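Local coordinates for protein putative agmatine deiminase (Streptococcus mutans, PDB 2EWO) that probably hydrolyses agmatine to N-carbamoylputrescine and ammonia, as an agmatine deiminase of the guanidino-group-modifying enzyme superfamily, at residues E22-I27 and N310-N315; D117-A122 and S152-D157; C237-D242 and E250-Y255; N35-L40 and D95-D100. All coordinates share one frame; numbering follows the deposited sequence.

Contact 1 of 4, residues E22-I27 and N310-N315; sequences EKQKQI and NFLIVN
Ile27 meets Leu312 and Val314 in the apolar part of this buried contact. The delta methyl of Ile27 does all the touching. Its CD1 lies 3.4 Å from Leu312 CD1, and these two side chains reach toward each other tip to tip. The same CD1 is 3.4 Å from Val314 CG1, but here the side chains cross at about a right angle. Ile56 of helix 43-57 packs against both Ile27 and Val314, so the helix joins the apolar cluster. Gln24 runs out as an extended chain beside them.

The two strands belong to different sheets. Strand 24-29 pairs with strands 62-66 and 364-367, and strand 312-314 edges a sheet with strand 317-321. Contact between them is therefore mainly by side chains. The superfamily fold is an alpha/beta propeller, and the contact probably lies between neighbouring sheets of it. A classic beta bulge at Lys25 and Gln26, facing Gln366, interrupts the first strand.

The polar part lies at Asn315. Its chi1 of 47° sets CG between the backbone N and the carbonyl carbon, which turns the amide toward Gln24. There Asn315 ND2 gives a weak, bent hydrogen bond of 2.7 Å to Gln24 O. The side chain of Gln24 crosses that of Asn315 obliquely, and Gln24 CG lies 3.3 Å from Asn315 ND2.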
# COMPACT_ATOMS: atom_id res chain seq x y z
N GLU A 22 -1.91 36.57 13.31
CA GLU A 22 -0.80 36.63 14.25
C GLU A 22 0.45 35.96 13.69
O GLU A 22 0.39 35.26 12.67
CB GLU A 22 -1.19 36.01 15.60
CG GLU A 22 -2.31 36.77 16.31
CD GLU A 22 -2.52 36.33 17.76
OE1 GLU A 22 -1.52 36.27 18.51
OE2 GLU A 22 -3.68 36.05 18.15
N LYS A 23 1.60 36.20 14.33
CA LYS A 23 2.86 35.63 13.88
C LYS A 23 2.84 34.11 13.90
O LYS A 23 2.33 33.48 14.84
CB LYS A 23 4.02 36.15 14.74
CG LYS A 23 5.41 35.66 14.28
CD LYS A 23 6.51 36.17 15.23
CE LYS A 23 7.89 35.59 14.92
NZ LYS A 23 8.89 36.00 15.96
N GLN A 24 3.40 33.54 12.85
CA GLN A 24 3.41 32.10 12.70
C GLN A 24 4.73 31.53 12.21
O GLN A 24 5.38 32.13 11.37
CB GLN A 24 2.28 31.69 11.76
CG GLN A 24 2.30 32.36 10.41
CD GLN A 24 1.01 32.15 9.66
OE1 GLN A 24 -0.07 32.53 10.12
NE2 GLN A 24 1.11 31.54 8.48
N LYS A 25 5.09 30.36 12.73
CA LYS A 25 6.33 29.68 12.37
C LYS A 25 6.38 29.09 10.96
O LYS A 25 7.42 29.16 10.32
CB LYS A 25 6.62 28.57 13.38
CG LYS A 25 7.80 27.69 12.99
CD LYS A 25 8.15 26.73 14.11
CE LYS A 25 9.32 25.84 13.76
NZ LYS A 25 9.82 25.16 14.99
N GLN A 26 5.28 28.52 10.49
CA GLN A 26 5.25 27.92 9.15
C GLN A 26 3.85 27.54 8.74
O GLN A 26 2.88 27.83 9.43
CB GLN A 26 6.11 26.66 9.12
CG GLN A 26 5.73 25.68 10.23
CD GLN A 26 6.51 24.38 10.17
OE1 GLN A 26 6.67 23.71 11.19
NE2 GLN A 26 6.98 24.02 8.98
N ILE A 27 3.76 26.87 7.59
CA ILE A 27 2.48 26.42 7.10
C ILE A 27 2.51 24.97 6.65
O ILE A 27 3.45 24.52 6.01
CB ILE A 27 2.00 27.27 5.92
CG1 ILE A 27 1.48 28.60 6.46
CG2 ILE A 27 0.90 26.54 5.15
CD1 ILE A 27 1.08 29.56 5.37
N ASN A 310 -11.16 32.80 0.00
CA ASN A 310 -10.32 31.64 0.30
C ASN A 310 -8.85 32.02 0.19
O ASN A 310 -8.13 31.53 -0.68
CB ASN A 310 -10.64 30.50 -0.68
CG ASN A 310 -11.73 29.58 -0.18
OD1 ASN A 310 -11.46 28.62 0.57
ND2 ASN A 310 -12.97 29.86 -0.56
N PHE A 311 -8.41 32.91 1.07
CA PHE A 311 -7.01 33.34 1.06
C PHE A 311 -6.34 32.99 2.40
O PHE A 311 -6.99 32.90 3.45
CB PHE A 311 -6.92 34.86 0.74
CG PHE A 311 -7.75 35.73 1.65
CD1 PHE A 311 -7.24 36.16 2.87
CD2 PHE A 311 -9.06 36.05 1.32
CE1 PHE A 311 -8.03 36.88 3.76
CE2 PHE A 311 -9.86 36.77 2.21
CZ PHE A 311 -9.34 37.18 3.42
N LEU A 312 -5.03 32.77 2.35
CA LEU A 312 -4.29 32.43 3.55
C LEU A 312 -3.58 33.68 4.05
O LEU A 312 -3.04 34.46 3.26
CB LEU A 312 -3.27 31.30 3.26
CG LEU A 312 -2.66 30.54 4.45
CD1 LEU A 312 -1.70 31.43 5.19
CD2 LEU A 312 -3.76 30.05 5.39
N ILE A 313 -3.61 33.87 5.37
CA ILE A 313 -2.98 35.01 6.02
C ILE A 313 -1.67 34.65 6.71
O ILE A 313 -1.65 34.38 7.91
CB ILE A 313 -3.92 35.63 7.10
CG1 ILE A 313 -5.22 36.10 6.45
CG2 ILE A 313 -3.22 36.79 7.79
CD1 ILE A 313 -5.03 37.11 5.33
N VAL A 314 -0.57 34.63 5.97
CA VAL A 314 0.72 34.33 6.59
C VAL A 314 1.19 35.65 7.22
O VAL A 314 0.47 36.66 7.16
CB VAL A 314 1.75 33.85 5.55
CG1 VAL A 314 1.11 32.84 4.63
CG2 VAL A 314 2.30 35.02 4.75
N ASN A 315 2.36 35.65 7.85
CA ASN A 315 2.87 36.88 8.43
C ASN A 315 3.65 37.63 7.35
O ASN A 315 4.53 37.06 6.68
CB ASN A 315 3.73 36.60 9.67
CG ASN A 315 4.75 35.49 9.46
OD1 ASN A 315 5.50 35.49 8.47
ND2 ASN A 315 4.80 34.55 10.40

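Contact 2 of 4, residues D117-A122 and S152-D157; sequences DWEFNA and SYKTKD
Asp117 and Lys154 form a parallel beta bridge, and the strand segments 117-119 and 152-155 run 17° apart with their axes 5.1 Å from each other at closest. Asp117 bonds to both neighbours of Lys154: Asp117 N to Tyr153 O at 2.6 Å, and Thr155 N to Asp117 O at 3.2 Å.

Asp117 and Lys154 point to the same face of the sheet. The Lys154 chain bends at chi2 (63°), which brings its amine back over the first strand. Lys154 NZ forms a salt bridge with Asp117 OD2 at 3.3 Å, with a weak hydrogen bond in it. Arg4 also makes a salt bridge to that oxygen. NZ bonds to Trp118 O as well, at 3.1 Å, coming from above the carbonyl plane, 62° out of it.

Strands 113-119 and 152-155 with helix 137-146 make a beta-alpha-beta unit, and Ala141 of the helix touches Asp117. The two strands are the middle pair of a four-stranded mixed sheet, between strands 4-5 and 104-107.

Trp118 and Thr155 also meet. Thr155 CG2 lies 3.4 Å from Trp118 CE3, while Trp118 NE1 is bonded to Thr104. Glu119 lies along the chain from Thr155 to Asp157, with its CG 3.0 Å from Thr155 O. Thr155 is the centre of an inverse gamma turn. Glu119 OE2 is 4.3 Å from Lys154 NZ, too long for a salt bridge.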
# COMPACT_ATOMS: atom_id res chain seq x y z
N ASP A 117 -7.39 18.51 18.54
CA ASP A 117 -7.67 17.60 17.44
C ASP A 117 -9.15 17.24 17.46
O ASP A 117 -9.64 16.65 18.42
CB ASP A 117 -6.79 16.35 17.57
CG ASP A 117 -7.09 15.31 16.50
OD1 ASP A 117 -7.68 15.66 15.46
OD2 ASP A 117 -6.71 14.14 16.71
N TRP A 118 -9.87 17.63 16.41
CA TRP A 118 -11.30 17.36 16.29
C TRP A 118 -11.51 16.02 15.61
O TRP A 118 -10.56 15.37 15.15
CB TRP A 118 -12.01 18.46 15.47
CG TRP A 118 -11.61 19.90 15.79
CD1 TRP A 118 -10.69 20.66 15.12
CD2 TRP A 118 -12.09 20.71 16.87
NE1 TRP A 118 -10.56 21.89 15.73
CE2 TRP A 118 -11.41 21.95 16.80
CE3 TRP A 118 -13.03 20.51 17.90
CZ2 TRP A 118 -11.64 22.97 17.72
CZ3 TRP A 118 -13.25 21.54 18.81
CH2 TRP A 118 -12.56 22.75 18.71
N GLU A 119 -12.77 15.60 15.53
CA GLU A 119 -13.10 14.35 14.87
C GLU A 119 -13.41 14.71 13.44
O GLU A 119 -14.12 15.67 13.18
CB GLU A 119 -14.33 13.73 15.50
CG GLU A 119 -14.27 13.68 16.99
CD GLU A 119 -14.47 12.29 17.49
OE1 GLU A 119 -15.48 11.67 17.08
OE2 GLU A 119 -13.64 11.81 18.30
N PHE A 120 -12.89 13.93 12.50
CA PHE A 120 -13.12 14.20 11.08
C PHE A 120 -13.91 13.06 10.44
O PHE A 120 -13.53 11.90 10.57
CB PHE A 120 -11.77 14.34 10.37
CG PHE A 120 -11.88 14.56 8.89
CD1 PHE A 120 -12.36 15.76 8.39
CD2 PHE A 120 -11.46 13.58 7.99
CE1 PHE A 120 -12.44 15.99 7.03
CE2 PHE A 120 -11.52 13.79 6.62
CZ PHE A 120 -12.01 15.00 6.14
N ASN A 121 -14.99 13.37 9.74
CA ASN A 121 -15.76 12.30 9.11
C ASN A 121 -16.01 12.56 7.63
O ASN A 121 -17.01 12.11 7.07
CB ASN A 121 -17.09 12.11 9.84
CG ASN A 121 -17.92 13.37 9.86
OD1 ASN A 121 -19.07 13.36 10.27
ND2 ASN A 121 -17.32 14.47 9.41
N ALA A 122 -15.10 13.30 7.00
CA ALA A 122 -15.18 13.64 5.59
C ALA A 122 -16.36 14.55 5.26
O ALA A 122 -17.05 14.38 4.25
CB ALA A 122 -15.25 12.37 4.73
N SER A 152 -1.92 17.57 22.60
CA SER A 152 -3.18 17.89 21.95
C SER A 152 -4.37 17.48 22.78
O SER A 152 -4.26 16.63 23.66
CB SER A 152 -3.26 17.19 20.60
OG SER A 152 -3.22 15.79 20.76
N TYR A 153 -5.50 18.12 22.49
CA TYR A 153 -6.76 17.85 23.16
C TYR A 153 -7.62 17.13 22.14
O TYR A 153 -7.67 17.55 20.99
CB TYR A 153 -7.46 19.14 23.55
CG TYR A 153 -6.71 20.02 24.52
CD1 TYR A 153 -5.69 20.88 24.09
CD2 TYR A 153 -6.99 19.98 25.88
CE1 TYR A 153 -4.96 21.66 24.99
CE2 TYR A 153 -6.28 20.74 26.79
CZ TYR A 153 -5.26 21.57 26.34
OH TYR A 153 -4.50 22.24 27.26
N LYS A 154 -8.29 16.05 22.56
CA LYS A 154 -9.16 15.29 21.66
C LYS A 154 -10.64 15.46 22.00
O LYS A 154 -11.11 15.02 23.05
CB LYS A 154 -8.81 13.80 21.70
CG LYS A 154 -9.61 12.95 20.72
CD LYS A 154 -9.31 13.36 19.28
CE LYS A 154 -10.05 12.47 18.28
NZ LYS A 154 -9.78 12.88 16.87
N THR A 155 -11.36 16.11 21.09
CA THR A 155 -12.79 16.34 21.25
C THR A 155 -13.54 15.07 20.85
O THR A 155 -14.01 14.95 19.72
CB THR A 155 -13.25 17.53 20.37
OG1 THR A 155 -12.88 17.29 19.00
CG2 THR A 155 -12.61 18.82 20.84
N LYS A 156 -13.65 14.12 21.77
CA LYS A 156 -14.31 12.87 21.46
C LYS A 156 -15.78 13.05 21.11
O LYS A 156 -16.53 13.74 21.80
CB LYS A 156 -14.17 11.87 22.63
CG LYS A 156 -14.65 10.45 22.29
CD LYS A 156 -14.18 9.39 23.30
CE LYS A 156 -14.59 7.98 22.84
NZ LYS A 156 -14.08 6.86 23.70
N ASP A 157 -16.16 12.42 20.00
CA ASP A 157 -17.51 12.44 19.46
C ASP A 157 -17.96 13.79 18.91
O ASP A 157 -19.12 13.95 18.52
CB ASP A 157 -18.51 11.93 20.50
CG ASP A 157 -18.29 10.47 20.83
OD1 ASP A 157 -18.21 9.67 19.88
OD2 ASP A 157 -18.20 10.12 22.02

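Contact 3 of 4, residues C237-D242 and E250-Y255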
# COMPACT_ATOMS: atom_id res chain seq x y z
N CYS A 237 -15.69 39.89 3.93
CA CYS A 237 -16.97 39.33 3.53
C CYS A 237 -17.24 39.56 2.06
O CYS A 237 -17.04 40.66 1.55
CB CYS A 237 -18.10 39.94 4.36
SG CYS A 237 -19.68 39.12 4.11
N ILE A 238 -17.68 38.51 1.37
CA ILE A 238 -17.99 38.63 -0.04
C ILE A 238 -19.23 39.50 -0.20
O ILE A 238 -20.12 39.46 0.66
CB ILE A 238 -18.26 37.25 -0.71
CG1 ILE A 238 -19.22 36.43 0.16
CG2 ILE A 238 -16.95 36.52 -0.93
CD1 ILE A 238 -19.56 35.08 -0.43
N TYR A 239 -19.29 40.29 -1.27
CA TYR A 239 -20.45 41.14 -1.52
C TYR A 239 -20.59 41.55 -2.99
O TYR A 239 -19.67 42.13 -3.58
CB TYR A 239 -20.42 42.38 -0.61
CG TYR A 239 -21.68 43.23 -0.68
CD1 TYR A 239 -22.77 42.96 0.15
CD2 TYR A 239 -21.79 44.28 -1.59
CE1 TYR A 239 -23.95 43.71 0.08
CE2 TYR A 239 -22.96 45.05 -1.68
CZ TYR A 239 -24.04 44.76 -0.84
OH TYR A 239 -25.19 45.50 -0.92
N THR A 240 -21.74 41.23 -3.57
CA THR A 240 -22.04 41.57 -4.96
C THR A 240 -23.43 42.16 -5.01
O THR A 240 -24.25 41.92 -4.12
CB THR A 240 -21.99 40.32 -5.88
OG1 THR A 240 -22.30 40.71 -7.23
CG2 THR A 240 -22.98 39.26 -5.43
N ASP A 241 -23.71 42.96 -6.03
CA ASP A 241 -25.03 43.57 -6.16
C ASP A 241 -25.85 42.88 -7.23
O ASP A 241 -27.06 43.09 -7.34
CB ASP A 241 -24.88 45.06 -6.46
CG ASP A 241 -24.48 45.86 -5.22
OD1 ASP A 241 -25.33 45.98 -4.31
OD2 ASP A 241 -23.33 46.34 -5.16
N ASP A 242 -25.18 42.04 -8.01
CA ASP A 242 -25.83 41.30 -9.07
C ASP A 242 -26.90 40.40 -8.47
O ASP A 242 -26.59 39.35 -7.91
CB ASP A 242 -24.83 40.44 -9.82
CG ASP A 242 -25.15 40.33 -11.28
OD1 ASP A 242 -26.34 40.05 -11.60
OD2 ASP A 242 -24.22 40.52 -12.09
N GLU A 250 -27.03 34.90 -0.20
CA GLU A 250 -26.29 34.38 0.94
C GLU A 250 -25.25 35.39 1.37
O GLU A 250 -25.06 35.62 2.57
CB GLU A 250 -25.59 33.06 0.60
CG GLU A 250 -26.46 32.04 -0.10
CD GLU A 250 -26.30 32.11 -1.61
OE1 GLU A 250 -26.63 33.17 -2.20
OE2 GLU A 250 -25.84 31.10 -2.19
N ALA A 251 -24.59 36.01 0.39
CA ALA A 251 -23.55 37.01 0.66
C ALA A 251 -24.13 38.25 1.34
O ALA A 251 -23.60 38.72 2.34
CB ALA A 251 -22.86 37.41 -0.64
N LYS A 252 -25.22 38.77 0.79
CA LYS A 252 -25.83 39.94 1.37
C LYS A 252 -26.39 39.60 2.75
O LYS A 252 -26.19 40.35 3.71
CB LYS A 252 -26.95 40.45 0.46
CG LYS A 252 -27.35 41.89 0.73
CD LYS A 252 -28.53 42.30 -0.12
CE LYS A 252 -29.76 41.48 0.25
NZ LYS A 252 -30.84 41.60 -0.77
N ALA A 253 -27.06 38.46 2.85
CA ALA A 253 -27.64 37.99 4.11
C ALA A 253 -26.57 37.93 5.18
O ALA A 253 -26.83 38.15 6.37
CB ALA A 253 -28.26 36.61 3.93
N ALA A 254 -25.35 37.62 4.74
CA ALA A 254 -24.20 37.52 5.63
C ALA A 254 -23.73 38.90 6.01
O ALA A 254 -23.46 39.18 7.18
CB ALA A 254 -23.08 36.76 4.94
N TYR A 255 -23.63 39.77 5.00
CA TYR A 255 -23.17 41.14 5.20
C TYR A 255 -24.05 41.88 6.19
O TYR A 255 -23.56 42.59 7.08
CB TYR A 255 -23.14 41.88 3.85
CG TYR A 255 -22.37 43.18 3.88
CD1 TYR A 255 -22.75 44.22 4.74
CD2 TYR A 255 -21.27 43.38 3.05
CE1 TYR A 255 -22.06 45.42 4.77
CE2 TYR A 255 -20.57 44.59 3.06
CZ TYR A 255 -20.97 45.60 3.93
OH TYR A 255 -20.30 46.81 3.98
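Tyr239 and Tyr255 hold the tight part of this contact, where the loop 237-242 runs alongside the helix segment 250-255. The two side chains cross at about a right angle. With ring planes at 62° and centroids 4.8 Å apart, the pair is oblique, neither stacked nor edge-to-face. The closest atoms are Tyr239 CD1 and Tyr255 CD2, at 3.3 Å. Tyr239 has CG anti to the backbone N (chi1 -173°), and this carries its ring to the helix.

Next to the tyrosines, Ala251 turns its methyl to the loop. Ala251 CB sits 3.7 Å from Ile238 O and 3.9 Å from Ile238 CG1. Cys237 packs more loosely, with SG 4.2 Å from Ala254 CB. These four residues are buried, and Val271 of strand 270-271 touches both Cys237 and Tyr255.

The tyrosines and Lys252 are only partly buried. Lys252 lends just its aliphatic part, with CG 3.9 Å from Tyr239 CE1. Its chain bends at chi3, and its amine bonds to Tyr248. From Thr240 on, the loop leaves the helix and lies toward solvent. Thr240 OG1 accepts from Asp242 N at 3.3 Å in an ST turn, and Asp242 makes a salt bridge with Lys278. This is a strand-loop-helix connection of an alpha/beta fold, in which the loop after strand 234-237 packs back against helix 248-259, the helix it leads into.

Contact 4 of 4, residues N35-L40 and D95-D100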
# COMPACT_ATOMS: atom_id res chain seq x y z
N ASN A 35 -7.72 10.00 -8.07
CA ASN A 35 -8.40 10.27 -9.34
C ASN A 35 -9.92 10.37 -9.19
O ASN A 35 -10.63 10.76 -10.13
CB ASN A 35 -8.06 9.16 -10.34
CG ASN A 35 -6.58 8.90 -10.44
OD1 ASN A 35 -5.81 9.37 -9.59
ND2 ASN A 35 -6.17 8.15 -11.46
N ASP A 36 -10.42 10.01 -8.01
CA ASP A 36 -11.84 10.05 -7.71
C ASP A 36 -12.28 11.51 -7.68
O ASP A 36 -13.43 11.81 -7.95
CB ASP A 36 -12.12 9.45 -6.33
CG ASP A 36 -11.64 8.01 -6.19
OD1 ASP A 36 -10.44 7.75 -6.47
OD2 ASP A 36 -12.47 7.15 -5.78
N ASN A 37 -11.35 12.40 -7.34
CA ASN A 37 -11.69 13.81 -7.25
C ASN A 37 -10.90 14.76 -8.17
O ASN A 37 -11.46 15.73 -8.67
CB ASN A 37 -11.53 14.28 -5.81
CG ASN A 37 -11.86 15.74 -5.63
OD1 ASN A 37 -11.26 16.42 -4.81
ND2 ASN A 37 -12.83 16.22 -6.40
N TRP A 38 -9.62 14.48 -8.38
CA TRP A 38 -8.81 15.35 -9.22
C TRP A 38 -8.62 14.80 -10.63
O TRP A 38 -8.24 13.64 -10.82
CB TRP A 38 -7.45 15.59 -8.56
CG TRP A 38 -7.55 16.01 -7.12
CD1 TRP A 38 -7.42 15.20 -6.02
CD2 TRP A 38 -7.80 17.33 -6.61
NE1 TRP A 38 -7.58 15.94 -4.87
CE2 TRP A 38 -7.81 17.24 -5.21
CE3 TRP A 38 -8.03 18.57 -7.22
CZ2 TRP A 38 -8.03 18.35 -4.39
CZ3 TRP A 38 -8.25 19.68 -6.40
CH2 TRP A 38 -8.25 19.56 -5.00
N ARG A 39 -8.88 15.64 -11.62
CA ARG A 39 -8.77 15.23 -13.01
C ARG A 39 -7.34 15.04 -13.45
O ARG A 39 -6.41 15.54 -12.83
CB ARG A 39 -9.44 16.26 -13.92
CG ARG A 39 -8.66 17.56 -14.07
CD ARG A 39 -9.48 18.58 -14.85
NE ARG A 39 -8.73 19.81 -15.09
CZ ARG A 39 -7.95 19.99 -16.15
NH1 ARG A 39 -7.81 19.04 -17.06
NH2 ARG A 39 -7.28 21.13 -16.27
N LEU A 40 -7.18 14.29 -14.53
CA LEU A 40 -5.87 14.00 -15.10
C LEU A 40 -4.86 13.50 -14.06
O LEU A 40 -3.80 14.09 -13.88
CB LEU A 40 -5.33 15.25 -15.80
CG LEU A 40 -5.92 15.67 -17.15
CD1 LEU A 40 -5.79 14.51 -18.15
CD2 LEU A 40 -7.38 16.05 -16.99
N ASP A 95 -7.24 12.53 1.11
CA ASP A 95 -7.38 13.72 0.29
C ASP A 95 -6.66 14.89 0.94
O ASP A 95 -6.56 14.95 2.17
CB ASP A 95 -8.84 14.08 0.08
CG ASP A 95 -9.10 14.57 -1.32
OD1 ASP A 95 -8.14 14.52 -2.13
OD2 ASP A 95 -10.23 14.99 -1.63
N ALA A 96 -6.17 15.81 0.11
CA ALA A 96 -5.41 16.97 0.58
C ALA A 96 -6.25 18.14 1.09
O ALA A 96 -6.56 19.04 0.33
CB ALA A 96 -4.49 17.46 -0.54
N TRP A 97 -6.59 18.14 2.38
CA TRP A 97 -7.37 19.23 2.97
C TRP A 97 -6.94 19.51 4.41
O TRP A 97 -7.76 19.63 5.33
CB TRP A 97 -8.87 18.93 2.89
CG TRP A 97 -9.31 18.65 1.48
CD1 TRP A 97 -9.45 17.42 0.90
CD2 TRP A 97 -9.55 19.61 0.44
NE1 TRP A 97 -9.75 17.56 -0.43
CE2 TRP A 97 -9.82 18.89 -0.74
CE3 TRP A 97 -9.55 21.01 0.40
CZ2 TRP A 97 -10.09 19.53 -1.96
CZ3 TRP A 97 -9.82 21.64 -0.82
CH2 TRP A 97 -10.08 20.90 -1.98
N ILE A 98 -5.63 19.65 4.59
CA ILE A 98 -5.03 19.91 5.89
C ILE A 98 -5.81 20.93 6.72
O ILE A 98 -5.73 20.94 7.94
CB ILE A 98 -3.57 20.39 5.72
CG1 ILE A 98 -2.94 20.65 7.09
CG2 ILE A 98 -3.54 21.64 4.86
CD1 ILE A 98 -2.62 19.39 7.86
N ARG A 99 -6.56 21.80 6.05
CA ARG A 99 -7.34 22.83 6.74
C ARG A 99 -8.38 22.22 7.64
O ARG A 99 -8.64 22.72 8.72
CB ARG A 99 -8.05 23.73 5.74
CG ARG A 99 -8.88 24.83 6.39
CD ARG A 99 -8.19 26.19 6.29
NE ARG A 99 -7.40 26.57 7.46
CZ ARG A 99 -6.25 27.24 7.39
NH1 ARG A 99 -5.74 27.56 6.21
NH2 ARG A 99 -5.60 27.60 8.49
N ASP A 100 -8.99 21.13 7.19
CA ASP A 100 -10.04 20.50 7.97
C ASP A 100 -9.56 19.41 8.90
O ASP A 100 -9.68 19.54 10.11
CB ASP A 100 -11.09 19.94 7.03
CG ASP A 100 -11.63 20.99 6.12
OD1 ASP A 100 -12.22 21.95 6.66
OD2 ASP A 100 -11.45 20.87 4.88
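Trp38 and Trp97 reach toward each other from opposite directions, and Asp95 binds the NH of each indole. The six-membered rings are nearly parallel, with planes 17° apart. They are slid so far that they barely overlap, and their centroids are 5.6 Å apart. The touching atoms are Trp38 CZ2 and Trp97 CZ2, at 3.4 Å.

The carboxylate of Asp95 meets the two indoles in different ways. Trp38 NE1 bonds to Asp95 OD1 at 3.1 Å and uses the syn lone pair of that oxygen. The bond is fairly straight, 159° at the hydrogen, and lies near the indole plane. Trp97 NE1 bonds to Asp95 OD2 at 2.9 Å. Here OD2 is in the plane of the Trp97 ring, but the donor stands well above the carboxylate plane, 79° out of it.

Asn37 comes in beside them. Its OD1 lies over one face of Trp38, offset toward the rim and 3.5 Å above the plane. The same Asn37 OD1 is at the edge of Trp97, 4.4 Å from Trp97 CZ2. Ala45 of helix 43-57 backs Trp38, and Trp123 meets Trp97 edge-to-face. At the end of segment 35-40, Leu40 packs on Leu40 of the second subunit.

With each oxygen of Asp95 taken by a different indole NH, and a further weak bond from Ala96 N to OD1, the rotation of the buried carboxylate is probably restricted. The two loops are tied together through one acidic side chain and its aromatic partners.

Contact 1 brings an early segment against one late in the chain, and the other three lie within the long loop it closes. Contacts 4, 2 and 3 follow one another in series there. Contacts 1, 2 and 4 are neighbours, with centres 20 to 23 Å apart. Contact 4 touches both others: Leu312 CD2 lies 3.3 Å from Arg99 NH1, and Phe120 CE1 lies 4.2 Å from Asp100 CB. Helix 43-57 packs on both contact 1 and contact 4. Contact 3 stands apart, its centre 25 Å or more from the others. The contacts thus sample separate sheets and loops of one compact fold, probably that of a deiminase, and contact 4 also reaches the second subunit.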